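Local coordinates for Lmo1340 protein (Listeria monocytogenes, PDB 4NLM) that is of unknown function but is a surface protein, probably a lipoprotein, folded as a YqgU-like beta propeller, at residues Arg263-Leu268 and Tyr290-Ile295; Phe284-Pro289 and Val305-Thr310; Lys300-Val305 and Met321-Ile326. All blocks are in the same frame, centred on the assembly; numbering follows the deposited sequence.

Interaction 1: residues Arg263-Leu268 and Tyr290-Ile295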
loop_
_atom_site.group_PDB
_atom_site.type_symbol
_atom_site.label_atom_id
_atom_site.label_comp_id
_atom_site.label_asym_id
_atom_site.label_seq_id
_atom_site.Cartn_x
_atom_site.Cartn_y
_atom_site.Cartn_z
ATOM N N ARG A 263 1.914 -22.186 4.425
ATOM C CA ARG A 263 3.044 -21.420 3.897
ATOM C C ARG A 263 3.482 -21.876 2.510
ATOM O O ARG A 263 3.787 -23.063 2.292
ATOM C CB ARG A 263 4.243 -21.582 4.826
ATOM C CG ARG A 263 5.504 -20.900 4.347
ATOM C CD ARG A 263 6.623 -20.976 5.380
ATOM N NE ARG A 263 7.908 -20.595 4.789
ATOM C CZ ARG A 263 8.721 -21.422 4.134
ATOM N NH1 ARG A 263 9.819 -20.942 3.597
ATOM N NH2 ARG A 263 8.438 -22.716 3.979
ATOM N N GLU A 264 3.502 -20.930 1.587
ATOM C CA GLU A 264 4.090 -21.163 0.279
ATOM C C GLU A 264 5.515 -20.627 0.271
ATOM O O GLU A 264 5.894 -19.755 1.081
ATOM C CB GLU A 264 3.296 -20.483 -0.809
ATOM C CG GLU A 264 2.040 -21.222 -1.197
ATOM C CD GLU A 264 1.240 -20.505 -2.274
ATOM O OE1 GLU A 264 1.432 -19.281 -2.473
ATOM O OE2 GLU A 264 0.395 -21.180 -2.903
ATOM N N TYR A 265 6.286 -21.126 -0.665
ATOM C CA TYR A 265 7.660 -20.718 -0.825
ATOM C C TYR A 265 8.055 -20.875 -2.279
ATOM O O TYR A 265 7.448 -21.631 -3.014
ATOM C CB TYR A 265 8.567 -21.517 0.132
ATOM C CG TYR A 265 8.377 -22.998 0.072
ATOM C CD1 TYR A 265 7.353 -23.610 0.795
ATOM C CD2 TYR A 265 9.190 -23.799 -0.712
ATOM C CE1 TYR A 265 7.166 -24.979 0.736
ATOM C CE2 TYR A 265 9.014 -25.165 -0.764
ATOM C CZ TYR A 265 7.998 -25.748 -0.048
ATOM O OH TYR A 265 7.830 -27.112 -0.124
ATOM N N ASP A 266 9.023 -20.093 -2.693
ATOM C CA ASP A 266 9.476 -20.182 -4.064
ATOM C C ASP A 266 10.952 -20.494 -3.978
ATOM O O ASP A 266 11.435 -20.924 -2.918
ATOM C CB ASP A 266 9.163 -18.887 -4.841
ATOM C CG ASP A 266 9.671 -17.629 -4.137
ATOM O OD1 ASP A 266 10.743 -17.691 -3.494
ATOM O OD2 ASP A 266 8.998 -16.574 -4.237
ATOM N N GLU A 267 11.661 -20.272 -5.080
ATOM C CA GLU A 267 13.086 -20.574 -5.144
ATOM C C GLU A 267 13.936 -19.710 -4.222
ATOM O O GLU A 267 15.016 -20.120 -3.843
ATOM C CB GLU A 267 13.595 -20.496 -6.602
ATOM C CG GLU A 267 13.008 -21.608 -7.475
ATOM C CD GLU A 267 13.126 -21.353 -8.967
ATOM O OE1 GLU A 267 13.156 -22.341 -9.730
ATOM O OE2 GLU A 267 13.179 -20.176 -9.380
ATOM N N LEU A 268 13.413 -18.562 -3.799
ATOM C CA LEU A 268 14.159 -17.622 -2.979
ATOM C C LEU A 268 13.829 -17.624 -1.488
ATOM O O LEU A 268 14.582 -17.053 -0.704
ATOM C CB LEU A 268 13.979 -16.212 -3.551
ATOM C CG LEU A 268 14.369 -16.057 -5.034
ATOM C CD1 LEU A 268 14.216 -14.609 -5.493
ATOM C CD2 LEU A 268 15.798 -16.515 -5.304
ATOM N N TYR A 290 -4.197 -22.934 -0.204
ATOM C CA TYR A 290 -4.862 -24.140 0.243
ATOM C C TYR A 290 -3.930 -25.163 0.876
ATOM O O TYR A 290 -4.371 -26.013 1.642
ATOM C CB TYR A 290 -5.625 -24.793 -0.898
ATOM C CG TYR A 290 -6.821 -23.999 -1.302
ATOM C CD1 TYR A 290 -7.919 -23.917 -0.462
ATOM C CD2 TYR A 290 -6.869 -23.334 -2.499
ATOM C CE1 TYR A 290 -9.014 -23.188 -0.813
ATOM C CE2 TYR A 290 -7.966 -22.574 -2.855
ATOM C CZ TYR A 290 -9.055 -22.507 -1.978
ATOM O OH TYR A 290 -10.171 -21.807 -2.346
ATOM N N LYS A 291 -2.651 -25.092 0.539
ATOM C CA LYS A 291 -1.703 -26.039 1.100
ATOM C C LYS A 291 -0.294 -25.441 1.067
ATOM O O LYS A 291 -0.019 -24.525 0.309
ATOM C CB LYS A 291 -1.732 -27.366 0.347
ATOM C CG LYS A 291 -1.171 -27.281 -1.049
ATOM C CD LYS A 291 -1.230 -28.600 -1.825
ATOM C CE LYS A 291 -0.889 -28.307 -3.273
ATOM N NZ LYS A 291 -0.854 -29.533 -4.116
ATOM N N SER A 292 0.545 -25.934 1.963
ATOM C CA SER A 292 1.923 -25.516 2.006
ATOM C C SER A 292 2.651 -26.180 0.867
ATOM O O SER A 292 2.594 -27.395 0.747
ATOM C CB SER A 292 2.546 -25.931 3.319
ATOM O OG SER A 292 3.904 -25.507 3.349
ATOM N N ALA A 293 3.305 -25.395 0.024
ATOM C CA ALA A 293 3.923 -25.941 -1.203
ATOM C C ALA A 293 4.750 -24.919 -1.911
ATOM O O ALA A 293 4.645 -23.734 -1.651
ATOM C CB ALA A 293 2.812 -26.317 -2.154
ATOM N N LYS A 294 5.623 -25.383 -2.799
ATOM C CA LYS A 294 6.369 -24.495 -3.677
ATOM C C LYS A 294 5.379 -23.883 -4.675
ATOM O O LYS A 294 4.535 -24.595 -5.229
ATOM C CB LYS A 294 7.469 -25.276 -4.393
ATOM C CG LYS A 294 7.844 -24.725 -5.754
ATOM C CD LYS A 294 8.408 -23.320 -5.713
ATOM C CE LYS A 294 8.666 -22.828 -7.130
ATOM N NZ LYS A 294 8.548 -21.354 -7.265
ATOM N N ILE A 295 5.473 -22.572 -4.899
ATOM C CA ILE A 295 4.494 -21.855 -5.756
ATOM C C ILE A 295 4.392 -22.422 -7.160
ATOM O O ILE A 295 5.400 -22.708 -7.779
ATOM C CB ILE A 295 4.718 -20.321 -5.816
ATOM C CG1 ILE A 295 6.038 -19.967 -6.491
ATOM C CG2 ILE A 295 4.634 -19.701 -4.433
ATOM C CD1 ILE A 295 5.983 -18.781 -7.439
HETATM O O HOH W 1 -0.182 -23.732 -2.360
#
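Lys-291 meets Glu-264 through a water: its carbonyl O and Glu-264 OE2 both accept hydrogen bonds from the same bridging molecule. Glu-264 OE1 is bonded separately to Tyr-302 OH. At Ser-292, OG points opposite the backbone N (chi1 -180°), which carries it to Arg-263 O at 2.7 Å, in the carbonyl plane and on a lone pair. The same oxygen takes a weak bond from Ala-293 N at 3.3 Å. Ala-293 O in turn accepts from Tyr-265 N at 3.2 Å. Here the Tyr-265 ring folds over the opposing backbone: one ring face covers the Ala-293 to Lys-294 peptide, with Ala-293 O 3.6 Å above the ring plane, while Ser-292 OG approaches the ring edge. Lys-294 pairs with Tyr-265 as a parallel bridge. Two conformers of Lys-294 are deposited, which makes the amine position doubtful; in one, the chain bends (chi2 62°) and runs back beside Asp-266. Ile-295 N donates to Tyr-265 O at 2.9 Å. Its CG1 packs on Asp-266 CB at 3.7 Å, and its CG2 lies near the Glu-264 carboxylate, the two side chains crossing at about a right angle. Asp-266 OD1 accepts from Leu-268 N, an Asx turn. Parallel pairing is therefore short and partly weak; a hydroxyl, a water and the Tyr-265 ring face over the Ala-293 to Lys-294 peptide supplement it, joining 290-295 to the margin of the sheet that contains strand 255-266 by largely polar means at the protein surface.

Interaction 2: residues Phe284-Pro289 and Val305-Thr310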
loop_
_atom_site.group_PDB
_atom_site.type_symbol
_atom_site.label_atom_id
_atom_site.label_comp_id
_atom_site.label_asym_id
_atom_site.label_seq_id
_atom_site.Cartn_x
_atom_site.Cartn_y
_atom_site.Cartn_z
ATOM N N PHE A 284 -9.245 -7.673 8.516
ATOM C CA PHE A 284 -7.962 -7.938 7.879
ATOM C C PHE A 284 -8.245 -8.918 6.739
ATOM O O PHE A 284 -8.658 -10.046 6.957
ATOM C CB PHE A 284 -6.954 -8.516 8.838
ATOM C CG PHE A 284 -5.646 -8.854 8.190
ATOM C CD1 PHE A 284 -4.742 -7.872 7.840
ATOM C CD2 PHE A 284 -5.313 -10.158 7.916
ATOM C CE1 PHE A 284 -3.537 -8.174 7.228
ATOM C CE2 PHE A 284 -4.096 -10.468 7.309
ATOM C CZ PHE A 284 -3.223 -9.481 6.961
ATOM N N LEU A 285 -8.067 -8.438 5.526
ATOM C CA LEU A 285 -8.312 -9.255 4.309
ATOM C C LEU A 285 -7.017 -9.745 3.737
ATOM O O LEU A 285 -6.088 -8.969 3.538
ATOM C CB LEU A 285 -8.968 -8.385 3.250
ATOM C CG LEU A 285 -10.323 -7.790 3.579
ATOM C CD1 LEU A 285 -10.724 -6.702 2.598
ATOM C CD2 LEU A 285 -11.355 -8.878 3.596
ATOM N N THR A 286 -6.946 -11.048 3.472
ATOM C CA THR A 286 -5.737 -11.621 2.882
ATOM C C THR A 286 -6.077 -12.816 2.024
ATOM O O THR A 286 -7.048 -13.536 2.283
ATOM C CB THR A 286 -4.736 -12.074 3.971
ATOM O OG1 THR A 286 -3.514 -12.523 3.391
ATOM C CG2 THR A 286 -5.322 -13.092 4.922
ATOM N N PHE A 287 -5.243 -13.050 1.023
ATOM C CA PHE A 287 -5.253 -14.329 0.334
ATOM C C PHE A 287 -4.526 -15.349 1.197
ATOM O O PHE A 287 -3.582 -15.034 1.952
ATOM C CB PHE A 287 -4.646 -14.217 -1.088
ATOM C CG PHE A 287 -5.525 -13.444 -1.970
ATOM C CD1 PHE A 287 -6.626 -14.066 -2.557
ATOM C CD2 PHE A 287 -5.306 -12.107 -2.230
ATOM C CE1 PHE A 287 -7.495 -13.344 -3.322
ATOM C CE2 PHE A 287 -6.169 -11.399 -2.995
ATOM C CZ PHE A 287 -7.263 -12.025 -3.571
ATOM N N VAL A 288 -4.974 -16.598 1.079
ATOM C CA VAL A 288 -4.445 -17.714 1.831
ATOM C C VAL A 288 -4.340 -18.914 0.874
ATOM O O VAL A 288 -5.296 -19.210 0.199
ATOM C CB VAL A 288 -5.383 -18.072 3.010
ATOM C CG1 VAL A 288 -4.905 -19.258 3.781
ATOM C CG2 VAL A 288 -5.504 -16.917 3.971
ATOM N N PRO A 289 -3.212 -19.628 0.899
ATOM C CA PRO A 289 -3.091 -20.806 0.057
ATOM C C PRO A 289 -3.854 -21.976 0.644
ATOM O O PRO A 289 -4.057 -22.038 1.835
ATOM C CB PRO A 289 -1.579 -21.119 0.091
ATOM C CG PRO A 289 -0.946 -19.964 0.778
ATOM C CD PRO A 289 -1.972 -19.352 1.640
ATOM N N VAL A 305 -9.845 -14.412 2.339
ATOM C CA VAL A 305 -10.522 -14.459 3.614
ATOM C C VAL A 305 -10.532 -13.111 4.280
ATOM O O VAL A 305 -9.763 -12.204 3.955
ATOM C CB VAL A 305 -9.877 -15.459 4.565
ATOM C CG1 VAL A 305 -9.813 -16.832 3.923
ATOM C CG2 VAL A 305 -8.510 -14.979 5.033
ATOM N N LYS A 306 -11.518 -12.988 5.162
ATOM C CA LYS A 306 -11.669 -11.826 6.039
ATOM C C LYS A 306 -11.527 -12.311 7.476
ATOM O O LYS A 306 -12.266 -13.201 7.930
ATOM C CB LYS A 306 -12.983 -11.081 5.779
ATOM C CG LYS A 306 -14.300 -11.642 6.241
ATOM C CD LYS A 306 -15.399 -10.598 5.993
ATOM C CE LYS A 306 -16.784 -11.167 6.277
ATOM N NZ LYS A 306 -17.869 -10.351 5.666
ATOM N N ILE A 307 -10.531 -11.752 8.138
ATOM C CA ILE A 307 -10.303 -12.060 9.535
ATOM C C ILE A 307 -10.682 -10.862 10.384
ATOM O O ILE A 307 -10.385 -9.720 10.067
ATOM C CB ILE A 307 -8.806 -12.329 9.737
ATOM C CG1 ILE A 307 -8.500 -13.619 9.010
ATOM C CG2 ILE A 307 -8.398 -12.383 11.211
ATOM C CD1 ILE A 307 -7.032 -13.771 8.804
ATOM N N ASP A 308 -11.417 -11.130 11.461
ATOM C CA ASP A 308 -11.744 -10.114 12.448
ATOM C C ASP A 308 -10.897 -10.474 13.669
ATOM O O ASP A 308 -11.252 -11.350 14.446
ATOM C CB ASP A 308 -13.236 -10.134 12.802
ATOM C CG ASP A 308 -13.628 -9.079 13.836
ATOM O OD1 ASP A 308 -12.764 -8.606 14.587
ATOM O OD2 ASP A 308 -14.826 -8.792 13.909
ATOM N N PRO A 309 -9.747 -9.799 13.854
ATOM C CA PRO A 309 -8.852 -10.228 14.933
ATOM C C PRO A 309 -9.410 -9.952 16.330
ATOM O O PRO A 309 -9.078 -10.673 17.261
ATOM C CB PRO A 309 -7.564 -9.443 14.689
ATOM C CG PRO A 309 -7.906 -8.380 13.737
ATOM C CD PRO A 309 -9.188 -8.724 13.044
ATOM N N THR A 310 -10.232 -8.911 16.470
ATOM C CA THR A 310 -10.840 -8.615 17.774
ATOM C C THR A 310 -11.853 -9.690 18.160
ATOM O O THR A 310 -11.884 -10.168 19.311
ATOM C CB THR A 310 -11.463 -7.201 17.757
ATOM O OG1 THR A 310 -10.421 -6.251 17.586
ATOM C CG2 THR A 310 -12.209 -6.857 19.073
#
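Val-305, in one of its two deposited conformers, places CG1 opposite its carbonyl carbon (chi1 -55°), which puts CG2 between the backbone N and that carbon; Thr-286 puts its own methyl in the matching position by turning OG1 opposite the backbone N (chi1 -175°). The two CG2 atoms thereby meet at 3.7 Å, the side chains lying side by side and pointing the same way. Val-288 CG2 reaches the same Val-305 methyl at 3.7 Å, its side chain crossing that of Val-305 at about a right angle. Both contacts hold for that one conformer and are doubtful to that extent. Further along this face, Phe-284 and Ile-307 also run side by side, and Ile-307 CD1 approaches the edge of the phenyl ring, 4.1 Å from CD2. On the other face Leu-285 CD2 presses on Lys-306 CB at 3.5 Å, so only the root of the lysine takes part; its extended chain carries the amine away. Beneath these contacts the strands form a regular antiparallel ladder. Phe-284 and Ile-307 are a hydrogen-bonded pair, with Ile-307 N to Phe-284 O at 2.8 Å and Phe-284 N to Ile-307 O as the reciprocal bond. Thr-286 and Val-305 form the next such pair, Val-305 N to Thr-286 O at 2.9 Å being nearly straight at 177°. Between them Leu-285 and Lys-306 are a non-hydrogen-bonded pair. Thr-286 OG1 donates to Phe-287 O and has a weak second link to Tyr-274 O. Phe-284 also packs edge-to-face on Phe-248, and Ile-307 touches Phe-257 and Tyr-259 of strand 255-266. The chemistry is thus that of blade core in a beta propeller: backbone polarity is paired off along the ladder, while methyls and a ring edge fill one face toward the adjoining blade.

Interaction 3: residues Lys300-Val305 and Met321-Ile326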
loop_
_atom_site.group_PDB
_atom_site.type_symbol
_atom_site.label_atom_id
_atom_site.label_comp_id
_atom_site.label_asym_id
_atom_site.label_seq_id
_atom_site.Cartn_x
_atom_site.Cartn_y
_atom_site.Cartn_z
ATOM N N LYS A 300 -6.012 -20.527 -9.519
ATOM C CA LYS A 300 -7.041 -20.864 -8.525
ATOM C C LYS A 300 -6.436 -21.428 -7.230
ATOM O O LYS A 300 -7.023 -22.261 -6.544
ATOM C CB LYS A 300 -8.026 -21.883 -9.134
ATOM C CG LYS A 300 -8.851 -21.323 -10.281
ATOM C CD LYS A 300 -9.769 -22.365 -10.920
ATOM C CE LYS A 300 -10.518 -21.763 -12.097
ATOM N NZ LYS A 300 -11.549 -22.684 -12.651
ATOM N N GLU A 301 -5.284 -20.919 -6.868
ATOM C CA GLU A 301 -4.536 -21.510 -5.795
ATOM C C GLU A 301 -4.823 -20.903 -4.434
ATOM O O GLU A 301 -4.240 -21.379 -3.469
ATOM C CB GLU A 301 -3.086 -21.342 -6.206
ATOM C CG GLU A 301 -1.915 -21.790 -5.339
ATOM C CD GLU A 301 -0.583 -21.502 -6.046
ATOM O OE1 GLU A 301 0.455 -21.290 -5.380
ATOM O OE2 GLU A 301 -0.563 -21.459 -7.296
ATOM N N TYR A 302 -5.743 -19.933 -4.356
ATOM C CA TYR A 302 -5.962 -19.194 -3.097
ATOM C C TYR A 302 -7.417 -19.026 -2.796
ATOM O O TYR A 302 -8.261 -19.067 -3.670
ATOM C CB TYR A 302 -5.323 -17.797 -3.182
ATOM C CG TYR A 302 -3.857 -17.824 -3.485
ATOM C CD1 TYR A 302 -3.417 -17.884 -4.774
ATOM C CD2 TYR A 302 -2.897 -17.848 -2.480
ATOM C CE1 TYR A 302 -2.080 -17.986 -5.088
ATOM C CE2 TYR A 302 -1.539 -17.923 -2.796
ATOM C CZ TYR A 302 -1.142 -18.016 -4.109
ATOM O OH TYR A 302 0.203 -18.105 -4.422
ATOM N N LYS A 303 -7.663 -18.754 -1.521
ATOM C CA LYS A 303 -8.956 -18.214 -1.098
ATOM C C LYS A 303 -8.719 -16.833 -0.491
ATOM O O LYS A 303 -7.665 -16.542 0.023
ATOM C CB LYS A 303 -9.667 -19.090 -0.117
ATOM C CG LYS A 303 -8.830 -19.591 0.982
ATOM C CD LYS A 303 -9.711 -20.345 1.955
ATOM C CE LYS A 303 -8.882 -21.093 2.953
ATOM N NZ LYS A 303 -9.799 -21.882 3.841
ATOM N N LEU A 304 -9.729 -16.005 -0.647
ATOM C CA LEU A 304 -9.736 -14.669 -0.056
ATOM C C LEU A 304 -10.501 -14.765 1.247
ATOM O O LEU A 304 -11.679 -15.139 1.268
ATOM C CB LEU A 304 -10.408 -13.687 -0.976
ATOM C CG LEU A 304 -10.523 -12.275 -0.404
ATOM C CD1 LEU A 304 -9.166 -11.672 -0.112
ATOM C CD2 LEU A 304 -11.288 -11.421 -1.390
ATOM N N VAL A 305 -9.845 -14.412 2.339
ATOM C CA VAL A 305 -10.522 -14.459 3.614
ATOM C C VAL A 305 -10.532 -13.111 4.280
ATOM O O VAL A 305 -9.763 -12.204 3.955
ATOM C CB VAL A 305 -9.877 -15.459 4.565
ATOM C CG1 VAL A 305 -9.813 -16.832 3.923
ATOM C CG2 VAL A 305 -8.510 -14.979 5.033
HETATM N N MSE A 321 -9.338 -18.501 -6.141
HETATM C CA MSE A 321 -8.981 -17.178 -6.678
HETATM C C MSE A 321 -7.520 -17.044 -6.930
HETATM O O MSE A 321 -6.730 -17.797 -6.371
HETATM C CB MSE A 321 -9.061 -16.114 -5.565
HETATM C CG MSE A 321 -10.417 -16.102 -4.956
HETATM SE SE MSE A 321 -10.909 -14.246 -5.062
HETATM C CE MSE A 321 -12.332 -14.557 -6.388
ATOM N N ASP A 322 -7.155 -16.039 -7.717
ATOM C CA ASP A 322 -5.760 -15.674 -7.875
ATOM C C ASP A 322 -5.344 -14.555 -6.925
ATOM O O ASP A 322 -6.118 -13.624 -6.597
ATOM C CB ASP A 322 -5.400 -15.281 -9.275
ATOM C CG ASP A 322 -3.875 -15.257 -9.481
ATOM O OD1 ASP A 322 -3.121 -16.010 -8.746
ATOM O OD2 ASP A 322 -3.425 -14.517 -10.384
ATOM N N ASN A 323 -4.152 -14.721 -6.398
ATOM C CA ASN A 323 -3.545 -13.774 -5.479
ATOM C C ASN A 323 -3.108 -12.529 -6.245
ATOM O O ASN A 323 -2.189 -12.618 -7.039
ATOM C CB ASN A 323 -2.342 -14.464 -4.845
ATOM C CG ASN A 323 -1.499 -13.547 -3.999
ATOM O OD1 ASN A 323 -1.996 -12.932 -3.051
ATOM N ND2 ASN A 323 -0.212 -13.468 -4.308
ATOM N N GLN A 324 -3.768 -11.395 -6.026
ATOM C CA GLN A 324 -3.393 -10.139 -6.664
ATOM C C GLN A 324 -3.659 -9.044 -5.634
ATOM O O GLN A 324 -4.339 -9.289 -4.640
ATOM C CB GLN A 324 -4.190 -9.891 -7.942
ATOM C CG GLN A 324 -4.060 -11.036 -8.945
ATOM C CD GLN A 324 -4.758 -10.780 -10.252
ATOM O OE1 GLN A 324 -5.347 -9.736 -10.462
ATOM N NE2 GLN A 324 -4.654 -11.736 -11.156
ATOM N N PRO A 325 -3.147 -7.835 -5.846
ATOM C CA PRO A 325 -3.355 -6.788 -4.840
ATOM C C PRO A 325 -4.820 -6.514 -4.550
ATOM O O PRO A 325 -5.684 -6.592 -5.423
ATOM C CB PRO A 325 -2.649 -5.588 -5.479
ATOM C CG PRO A 325 -1.550 -6.180 -6.295
ATOM C CD PRO A 325 -2.209 -7.388 -6.890
ATOM N N ILE A 326 -5.048 -6.099 -3.299
ATOM C CA ILE A 326 -6.374 -5.743 -2.770
ATOM C C ILE A 326 -6.270 -4.505 -1.889
ATOM O O ILE A 326 -5.300 -4.341 -1.200
ATOM C CB ILE A 326 -7.044 -6.890 -2.019
ATOM C CG1 ILE A 326 -6.072 -7.572 -1.041
ATOM C CG2 ILE A 326 -7.663 -7.876 -3.004
ATOM C CD1 ILE A 326 -6.747 -8.588 -0.109
HETATM O O HOH W 2 -3.588 -18.818 -8.143
HETATM O O HOH W 3 0.644 -15.694 -6.085
#
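Asn-323 CB sits over one face of the Tyr-302 ring, 3.6 Å from the centroid and 15° off its normal, a CH-pi contact displaced toward the CE1 side of the ring. The asparagine turns its amide opposite the backbone N (chi1 172°), leaving CB as the part that touches; amide and ring planes stand 40° apart. At the ring's edge, in its plane, lies Met-321 O. That carbonyl accepts from Tyr-302 N at 3.1 Å, and Met-321 N returns a nearly straight bond to Tyr-302 O at 2.8 Å, so the two residues form an antiparallel hydrogen-bonded pair. Met-321 is deposited as selenomethionine in two conformers; in one of them SE lies beside Leu-304 CB, a contact that is doubtful for that reason. Leu-304 CD1 meets Ile-326 CD1 at 3.9 Å, the two side chains sliding past each other in opposite directions. Two waters form the next layer. One accepts from Glu-301 N and donates to Asp-322 OD1 at 2.9 Å; another donates to Tyr-302 OH and accepts from Asn-323 ND2 at 3.0 Å, tying together the polar ends of Tyr-302 and Asn-323. Asp-322 OD2 holds Gln-324 NE2 at 3.1 Å within the loop, the bond lying close to the amide plane. Farther out, Glu-264 bonds Tyr-302 OH and Tyr-274 N bonds Asn-323 OD1, fixing both members of the CH-pi contact. Phe-287 of strand 284-289 packs on Leu-304 and Asn-323. The loop thus departs from strand 313-321, crosses beside the start of strand 302-308, and passes to strand 326-328, where Ile-326 rests on Val-335 and Tyr-337 of strand 334-337 in the next sheet.

Overall arrangement
Interaction 2 is the buried contact, a strand ladder with apolar packing, whereas interaction 1 lies at the surface and relies on short parallel pairing, one bond of it weak, a hydroxyl and water. Interaction 3 is intermediate: partly buried, with one backbone pair, a CH-pi contact and bridging waters. The segments of interactions 2 and 3 overlap at Val-305, which makes contacts in interaction 2 alone; both use strand 302-308, one on its side facing 284-289, the other where the chain leaves 313-321 for the next sheet. Val-288 N probably bonds Lys-303 O between them. Residues 290-295 connect strands 284-289 and 302-308, and Glu-264 reaches Tyr-302, linking the surface contact to the partly buried one.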